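ABC-type branched-chain amino acid transport systems periplasmic component-like protein (PDB 4N03) probably binds fatty acids, such as the palmitic acid it holds here, as the extracytoplasmic substrate-binding component of an ABC transporter. Local coordinates at residues A[34-39]-A[323-328]; A[318-323]-A[355-360]. One frame throughout, in Å; residues are numbered along the deposited sequence.

Interaction 1 of 2, residues A[34-39]-A[323-328]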
ATOM      1  N   ILE A  34     -24.798   4.036  -5.207  1.00 13.22           N
ATOM      2  CA  ILE A  34     -23.831   4.377  -4.152  1.00 13.36           C
ATOM      3  C   ILE A  34     -22.567   4.858  -4.886  1.00 13.94           C
ATOM      4  O   ILE A  34     -21.925   4.073  -5.585  1.00 14.41           O
ATOM      5  CB  ILE A  34     -23.479   3.169  -3.298  1.00 12.62           C
ATOM      6  CG1 ILE A  34     -24.701   2.649  -2.543  1.00 13.80           C
ATOM      7  CG2 ILE A  34     -22.351   3.507  -2.330  1.00 14.38           C
ATOM      8  CD1 ILE A  34     -24.557   1.243  -2.053  1.00 15.68           C
ATOM      9  N   LYS A  35     -22.245   6.138  -4.738  1.00 14.12           N
ATOM     10  CA  LYS A  35     -21.055   6.727  -5.333  0.60 13.61           C
ATOM     11  C   LYS A  35     -19.874   6.672  -4.380  1.00 12.67           C
ATOM     12  O   LYS A  35     -19.985   7.083  -3.208  1.00 13.30           O
ATOM     13  CB  LYS A  35     -21.310   8.187  -5.695  0.60 15.10           C
ATOM     14  CG  LYS A  35     -22.266   8.380  -6.855  0.60 17.64           C
ATOM     15  CD  LYS A  35     -22.431   9.832  -7.274  0.60 20.65           C
ATOM     16  CE  LYS A  35     -23.146  10.646  -6.211  0.60 24.59           C
ATOM     17  NZ  LYS A  35     -23.209  12.112  -6.368  0.60 26.13           N
ATOM     18  N   LEU A  36     -18.764   6.146  -4.864  1.00 12.56           N
ATOM     19  CA  LEU A  36     -17.531   6.041  -4.129  1.00 12.19           C
ATOM     20  C   LEU A  36     -16.474   6.841  -4.844  1.00 11.98           C
ATOM     21  O   LEU A  36     -16.469   6.925  -6.078  1.00 14.89           O
ATOM     22  CB  LEU A  36     -17.103   4.580  -4.003  1.00 12.65           C
ATOM     23  CG  LEU A  36     -18.131   3.665  -3.351  1.00 12.17           C
ATOM     24  CD1 LEU A  36     -17.607   2.246  -3.348  1.00 13.74           C
ATOM     25  CD2 LEU A  36     -18.440   4.108  -1.933  1.00 11.85           C
ATOM     26  N   GLY A  37     -15.538   7.428  -4.112  1.00 12.71           N
ATOM     27  CA  GLY A  37     -14.454   8.182  -4.698  1.00 11.95           C
ATOM     28  C   GLY A  37     -13.140   7.443  -4.686  1.00 11.93           C
ATOM     29  O   GLY A  37     -12.811   6.757  -3.713  1.00 11.84           O
ATOM     30  N   ILE A  38     -12.347   7.661  -5.726  1.00 11.27           N
ATOM     31  CA  ILE A  38     -11.030   7.125  -5.881  1.00 11.56           C
ATOM     32  C   ILE A  38     -10.109   8.290  -6.202  1.00 11.86           C
ATOM     33  O   ILE A  38     -10.337   9.013  -7.181  1.00 13.36           O
ATOM     34  CB  ILE A  38     -10.946   6.040  -6.930  1.00 12.72           C
ATOM     35  CG1 ILE A  38     -11.690   4.798  -6.420  1.00 13.92           C
ATOM     36  CG2 ILE A  38      -9.474   5.720  -7.253  1.00 13.06           C
ATOM     37  CD1 ILE A  38     -11.744   3.657  -7.401  1.00 14.92           C
ATOM     38  N   ALA A  39      -9.066   8.492  -5.389  1.00 10.82           N
ATOM     39  CA  ALA A  39      -8.037   9.540  -5.610  1.00 10.82           C
ATOM     40  C   ALA A  39      -6.706   8.832  -5.718  1.00 10.91           C
ATOM     41  O   ALA A  39      -6.191   8.360  -4.709  1.00 11.78           O
ATOM     42  CB  ALA A  39      -8.059  10.561  -4.492  1.00 12.38           C
ATOM     43  N   SER A 323     -17.872  -5.174   1.956  1.00 13.29           N
ATOM     44  CA  SER A 323     -18.279  -5.875   3.170  0.60 13.17           C
ATOM     45  C   SER A 323     -18.976  -4.890   4.130  1.00 13.24           C
ATOM     46  O   SER A 323     -20.015  -5.186   4.714  1.00 14.65           O
ATOM     47  CB  SER A 323     -17.067  -6.511   3.870  0.60 14.47           C
ATOM     48  OG  SER A 323     -16.622  -7.658   3.156  0.60 14.75           O
ATOM     49  N   ALA A 324     -18.391  -3.700   4.299  1.00 12.90           N
ATOM     50  CA  ALA A 324     -18.952  -2.688   5.183  1.00 12.91           C
ATOM     51  C   ALA A 324     -20.269  -2.170   4.644  1.00 11.85           C
ATOM     52  O   ALA A 324     -21.229  -2.018   5.386  1.00 12.89           O
ATOM     53  CB  ALA A 324     -17.972  -1.534   5.404  1.00 12.83           C
ATOM     54  N   LEU A 325     -20.362  -1.971   3.322  1.00 12.48           N
ATOM     55  CA  LEU A 325     -21.600  -1.491   2.742  1.00 12.43           C
ATOM     56  C   LEU A 325     -22.742  -2.497   2.931  1.00 13.36           C
ATOM     57  O   LEU A 325     -23.859  -2.118   3.220  1.00 13.75           O
ATOM     58  CB  LEU A 325     -21.437  -1.201   1.243  1.00 12.63           C
ATOM     59  CG  LEU A 325     -20.603   0.032   0.852  1.00 13.63           C
ATOM     60  CD1 LEU A 325     -20.201  -0.030  -0.611  1.00 13.85           C
ATOM     61  CD2 LEU A 325     -21.403   1.293   1.138  1.00 14.34           C
ATOM     62  N   GLU A 326     -22.430  -3.772   2.782  1.00 14.03           N
ATOM     63  CA  GLU A 326     -23.439  -4.810   2.951  0.70 15.63           C
ATOM     64  C   GLU A 326     -23.948  -4.868   4.395  1.00 14.66           C
ATOM     65  O   GLU A 326     -25.172  -5.021   4.618  1.00 16.90           O
ATOM     66  CB  GLU A 326     -22.880  -6.155   2.527  0.70 17.51           C
ATOM     67  CG  GLU A 326     -22.715  -6.291   1.024  0.70 18.39           C
ATOM     68  CD  GLU A 326     -22.021  -7.583   0.629  0.70 22.78           C
ATOM     69  OE1 GLU A 326     -21.350  -8.193   1.482  0.70 28.51           O
ATOM     70  OE2 GLU A 326     -22.171  -7.988  -0.543  0.70 30.27           O
ATOM     71  N   LYS A 327     -23.064  -4.734   5.379  1.00 14.44           N
ATOM     72  CA  LYS A 327     -23.488  -4.742   6.782  0.60 14.07           C
ATOM     73  C   LYS A 327     -24.293  -3.478   7.087  1.00 13.56           C
ATOM     74  O   LYS A 327     -25.328  -3.508   7.780  1.00 15.06           O
ATOM     75  CB  LYS A 327     -22.275  -4.842   7.706  0.60 16.42           C
ATOM     76  CG  LYS A 327     -21.608  -6.210   7.877  0.60 18.84           C
ATOM     77  CD  LYS A 327     -20.417  -6.071   8.826  0.60 23.98           C
ATOM     78  CE  LYS A 327     -19.462  -7.243   8.801  0.60 27.58           C
ATOM     79  NZ  LYS A 327     -18.501  -7.110   7.683  0.60 28.09           N
ATOM     80  N   ALA A 328     -23.843  -2.331   6.577  1.00 12.58           N
ATOM     81  CA  ALA A 328     -24.585  -1.095   6.777  1.00 13.39           C
ATOM     82  C   ALA A 328     -25.972  -1.131   6.162  1.00 13.75           C
ATOM     83  O   ALA A 328     -26.946  -0.673   6.738  1.00 13.65           O
ATOM     84  CB  ALA A 328     -23.774   0.066   6.259  1.00 13.48           C
TER

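Interaction 2 of 2, residues A[318-323]-A[355-360]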
ATOM      1  N   ALA A 318     -11.555  -2.878  -2.356  1.00 10.64           N
ATOM      2  CA  ALA A 318     -12.938  -2.960  -2.779  1.00 10.95           C
ATOM      3  C   ALA A 318     -13.692  -3.985  -1.915  1.00 11.27           C
ATOM      4  O   ALA A 318     -14.833  -3.752  -1.519  1.00 12.40           O
ATOM      5  CB  ALA A 318     -13.022  -3.289  -4.252  1.00 11.22           C
ATOM      6  N   SER A 319     -13.071  -5.102  -1.642  1.00 12.86           N
ATOM      7  CA  SER A 319     -13.681  -6.129  -0.811  1.00 13.58           C
ATOM      8  C   SER A 319     -14.020  -5.547   0.578  1.00 13.07           C
ATOM      9  O   SER A 319     -15.091  -5.785   1.137  1.00 14.18           O
ATOM     10  CB  SER A 319     -12.727  -7.291  -0.646  1.00 16.72           C
ATOM     11  OG  SER A 319     -13.283  -8.280   0.186  1.00 21.68           O
ATOM     12  N   ILE A 320     -13.109  -4.766   1.166  1.00 11.92           N
ATOM     13  CA  ILE A 320     -13.317  -4.144   2.482  1.00 11.66           C
ATOM     14  C   ILE A 320     -14.516  -3.213   2.443  1.00 11.48           C
ATOM     15  O   ILE A 320     -15.402  -3.275   3.318  1.00 11.54           O
ATOM     16  CB  ILE A 320     -12.049  -3.392   2.957  1.00 12.14           C
ATOM     17  CG1 ILE A 320     -10.933  -4.380   3.273  1.00 13.23           C
ATOM     18  CG2 ILE A 320     -12.392  -2.547   4.194  1.00 12.76           C
ATOM     19  CD1 ILE A 320      -9.576  -3.725   3.417  1.00 15.02           C
ATOM     20  N   VAL A 321     -14.572  -2.285   1.487  1.00 11.13           N
ATOM     21  CA  VAL A 321     -15.655  -1.340   1.470  1.00 11.01           C
ATOM     22  C   VAL A 321     -17.005  -2.022   1.205  1.00 11.82           C
ATOM     23  O   VAL A 321     -18.031  -1.665   1.777  1.00 12.11           O
ATOM     24  CB  VAL A 321     -15.399  -0.146   0.516  1.00 11.13           C
ATOM     25  CG1 VAL A 321     -15.593  -0.510  -0.958  1.00 11.12           C
ATOM     26  CG2 VAL A 321     -16.307   1.004   0.906  1.00 12.17           C
ATOM     27  N   VAL A 322     -17.025  -3.020   0.323  1.00 11.40           N
ATOM     28  CA  VAL A 322     -18.270  -3.734   0.002  1.00 12.62           C
ATOM     29  C   VAL A 322     -18.766  -4.509   1.236  1.00 12.62           C
ATOM     30  O   VAL A 322     -19.961  -4.518   1.501  1.00 13.11           O
ATOM     31  CB  VAL A 322     -18.143  -4.605  -1.273  1.00 13.10           C
ATOM     32  CG1 VAL A 322     -19.338  -5.487  -1.414  1.00 14.14           C
ATOM     33  CG2 VAL A 322     -17.941  -3.715  -2.478  1.00 14.32           C
ATOM     34  N   SER A 323     -17.872  -5.174   1.956  1.00 13.29           N
ATOM     35  CA  SER A 323     -18.279  -5.875   3.170  0.60 13.17           C
ATOM     36  C   SER A 323     -18.976  -4.890   4.130  1.00 13.24           C
ATOM     37  O   SER A 323     -20.015  -5.186   4.714  1.00 14.65           O
ATOM     38  CB  SER A 323     -17.067  -6.511   3.870  0.60 14.47           C
ATOM     39  OG  SER A 323     -16.622  -7.658   3.156  0.60 14.75           O
ATOM     40  N   THR A 355      -3.568 -11.458   3.500  1.00 11.76           N
ATOM     41  CA  THR A 355      -3.293 -10.482   4.566  1.00 10.81           C
ATOM     42  C   THR A 355      -4.487 -10.379   5.518  1.00 11.24           C
ATOM     43  O   THR A 355      -5.256  -9.442   5.468  1.00 11.82           O
ATOM     44  CB  THR A 355      -2.999  -9.104   3.954  1.00 11.78           C
ATOM     45  OG1 THR A 355      -2.051  -9.185   2.877  1.00 12.70           O
ATOM     46  CG2 THR A 355      -2.447  -8.147   4.993  1.00 12.23           C
ATOM     47  N   PRO A 356      -4.618 -11.357   6.411  1.00 11.58           N
ATOM     48  CA  PRO A 356      -5.647 -11.237   7.441  1.00 11.26           C
ATOM     49  C   PRO A 356      -5.408  -9.975   8.302  1.00 10.94           C
ATOM     50  O   PRO A 356      -4.245  -9.575   8.515  1.00 12.42           O
ATOM     51  CB  PRO A 356      -5.440 -12.503   8.299  1.00 13.54           C
ATOM     52  CG  PRO A 356      -4.778 -13.472   7.402  1.00 14.15           C
ATOM     53  CD  PRO A 356      -3.913 -12.635   6.467  1.00 12.96           C
HETATM   54  N   MSE A 357      -6.472  -9.365   8.758  1.00 10.81           N
HETATM   55  CA  MSE A 357      -6.380  -8.097   9.499  1.00 11.82           C
HETATM   56  C   MSE A 357      -7.474  -7.987  10.512  1.00 11.91           C
HETATM   57  O   MSE A 357      -8.505  -8.631  10.445  1.00 14.37           O
HETATM   58  CB  MSE A 357      -6.640  -6.916   8.490  1.00 13.32           C
HETATM   59  CG  MSE A 357      -5.476  -6.774   7.576  1.00 14.67           C
HETATM   60 SE   MSE A 357      -5.931  -5.362   6.288  0.65 14.48          SE
HETATM   61  CE  MSE A 357      -6.580  -6.406   4.931  1.00 14.99           C
ATOM     62  N   ASN A 358      -7.268  -7.135  11.500  1.00 11.16           N
ATOM     63  CA  ASN A 358      -8.297  -6.751  12.463  1.00 11.57           C
ATOM     64  C   ASN A 358      -8.623  -5.273  12.257  1.00 11.56           C
ATOM     65  O   ASN A 358      -7.711  -4.457  12.297  1.00 11.56           O
ATOM     66  CB  ASN A 358      -7.751  -7.011  13.874  1.00 12.01           C
ATOM     67  CG  ASN A 358      -8.771  -6.794  15.002  1.00 12.63           C
ATOM     68  OD1 ASN A 358      -9.702  -5.959  14.933  1.00 14.32           O
ATOM     69  ND2 ASN A 358      -8.510  -7.435  16.130  1.00 11.60           N
ATOM     70  N   PHE A 359      -9.900  -4.934  12.050  1.00 11.53           N
ATOM     71  CA  PHE A 359     -10.378  -3.602  11.809  1.00 11.70           C
ATOM     72  C   PHE A 359     -10.955  -2.867  13.038  1.00 11.79           C
ATOM     73  O   PHE A 359     -11.479  -1.780  12.914  1.00 12.90           O
ATOM     74  CB  PHE A 359     -11.415  -3.628  10.682  1.00 11.45           C
ATOM     75  CG  PHE A 359     -10.877  -4.116   9.346  1.00 12.31           C
ATOM     76  CD1 PHE A 359      -9.582  -3.799   8.955  1.00 13.51           C
ATOM     77  CD2 PHE A 359     -11.668  -4.831   8.488  1.00 13.50           C
ATOM     78  CE1 PHE A 359      -9.096  -4.156   7.739  1.00 15.23           C
ATOM     79  CE2 PHE A 359     -11.158  -5.236   7.205  1.00 13.48           C
ATOM     80  CZ  PHE A 359      -9.861  -4.906   6.912  1.00 14.89           C
ATOM     81  N   THR A 360     -11.039  -3.555  14.173  1.00 12.12           N
ATOM     82  CA  THR A 360     -11.722  -2.909  15.329  1.00 12.69           C
ATOM     83  C   THR A 360     -10.898  -1.773  16.008  1.00 11.20           C
ATOM     84  O   THR A 360     -11.438  -1.006  16.771  1.00 16.13           O
ATOM     85  CB  THR A 360     -12.137  -3.877  16.397  1.00 13.01           C
ATOM     86  OG1 THR A 360     -10.969  -4.513  16.871  1.00 14.12           O
ATOM     87  CG2 THR A 360     -13.034  -4.921  15.861  1.00 14.94           C
TER

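Interaction 1 of 2, residues A[34-39]-A[323-328]
L325 reaches from helix 309-330 toward strand 33-40 and sets its forked end against I34 and L36, two residues on the same face of the strand. The two branches divide the work. CD2 of L325 meets CG2 of I34 at 4.2 Å, while CD1 of L325 meets CD1 of L36 at 4.4 Å. In L325, CG stands beside the backbone N (chi1 -72°) and the chain then extends, which carries both methyls off the helix surface to the strand. I34 presents its short branch: CG2 is turned to the leucine fork and also lies 4.0 Å from CD2 of L36, so the two strand residues form one continuous apolar surface. This is helix-on-sheet packing in the lobe built on the four-stranded parallel sheet, within the periplasmic binding protein fold. Strand 33-40 is an inner strand of that sheet, joined through backbone bonds from I34 and L36 to E76. L101 and L339 add further cover to L325, and Y61 and I75 to L36. One helical turn beyond L325, C329 is tied to C71 by a disulfide, a covalent link between the helix and the chain just ahead of strand 74-81. The three touching residues are buried, and they meet by methyl groups alone: shape and dispersion, without directional bonds, hold helix and strand together here.

Interaction 2 of 2, residues A[318-323]-A[355-360]
OD1 of N358 is gripped twice by T360, closing an Asx turn in the loop between helix 336-343 and strand 370-375. The backbone N of T360 donates at 2.9 Å to OD1 of N358, nearly straight (160°) and in the plane of the amide carbonyl. The hydroxyl OG1 of T360 also donates to OD1 of N358, at 2.7 Å, but from a position tilted 22° out of that plane. Together the bonds hold the amide's rotation and bend the chain around F359, whose side chain sets off toward helix 309-330. There F359 meets I320. With chi1 at -62°, CG of F359 turns back past its own backbone N, and the far end of the ring comes to the isoleucine. The approach is oblique, with CZ of F359 3.8 Å from CG1 of I320 and CE2 of F359 4.0 Å from the same CG1. I320 offers its long branch, CG1 and CD1, extended away from the helix. NH1 of R344, just past helix 336-343, hydrogen-bonds to the carbonyl O of F359, and the ring of H343 meets that of F359. Selenomethionine M357 leads to the ligand: its side chain lies about 6 Å from the bound palmitic acid, which T355 touches directly. The loop thus runs from the fatty acid at T355 to I320 on helix 309-330. CD1 of I320 touches both loop residues, which approach it from the same side: CZ of F359 at 3.7 Å and CE of M357 at 4.3 Å.

In the fold
Both contacts are buried and both use helix 309-330, meeting in sequence at S323, with centres 12 Å apart. Interaction 1 lies farther from the middle of the chain, about 19 Å from centre to centre against 14 Å, and sets the helix on the parallel sheet. Interaction 2 joins the preceding helical turn to an irregular loop that reaches the palmitic acid. The chemistry differs accordingly: aliphatic methyls on a regular strand in the first, an aromatic ring and a selenomethionine methyl on a loop shaped by polar bonds in the second. Where they adjoin, CD1 of L36 packs 4.2 Å from CG1 of V321.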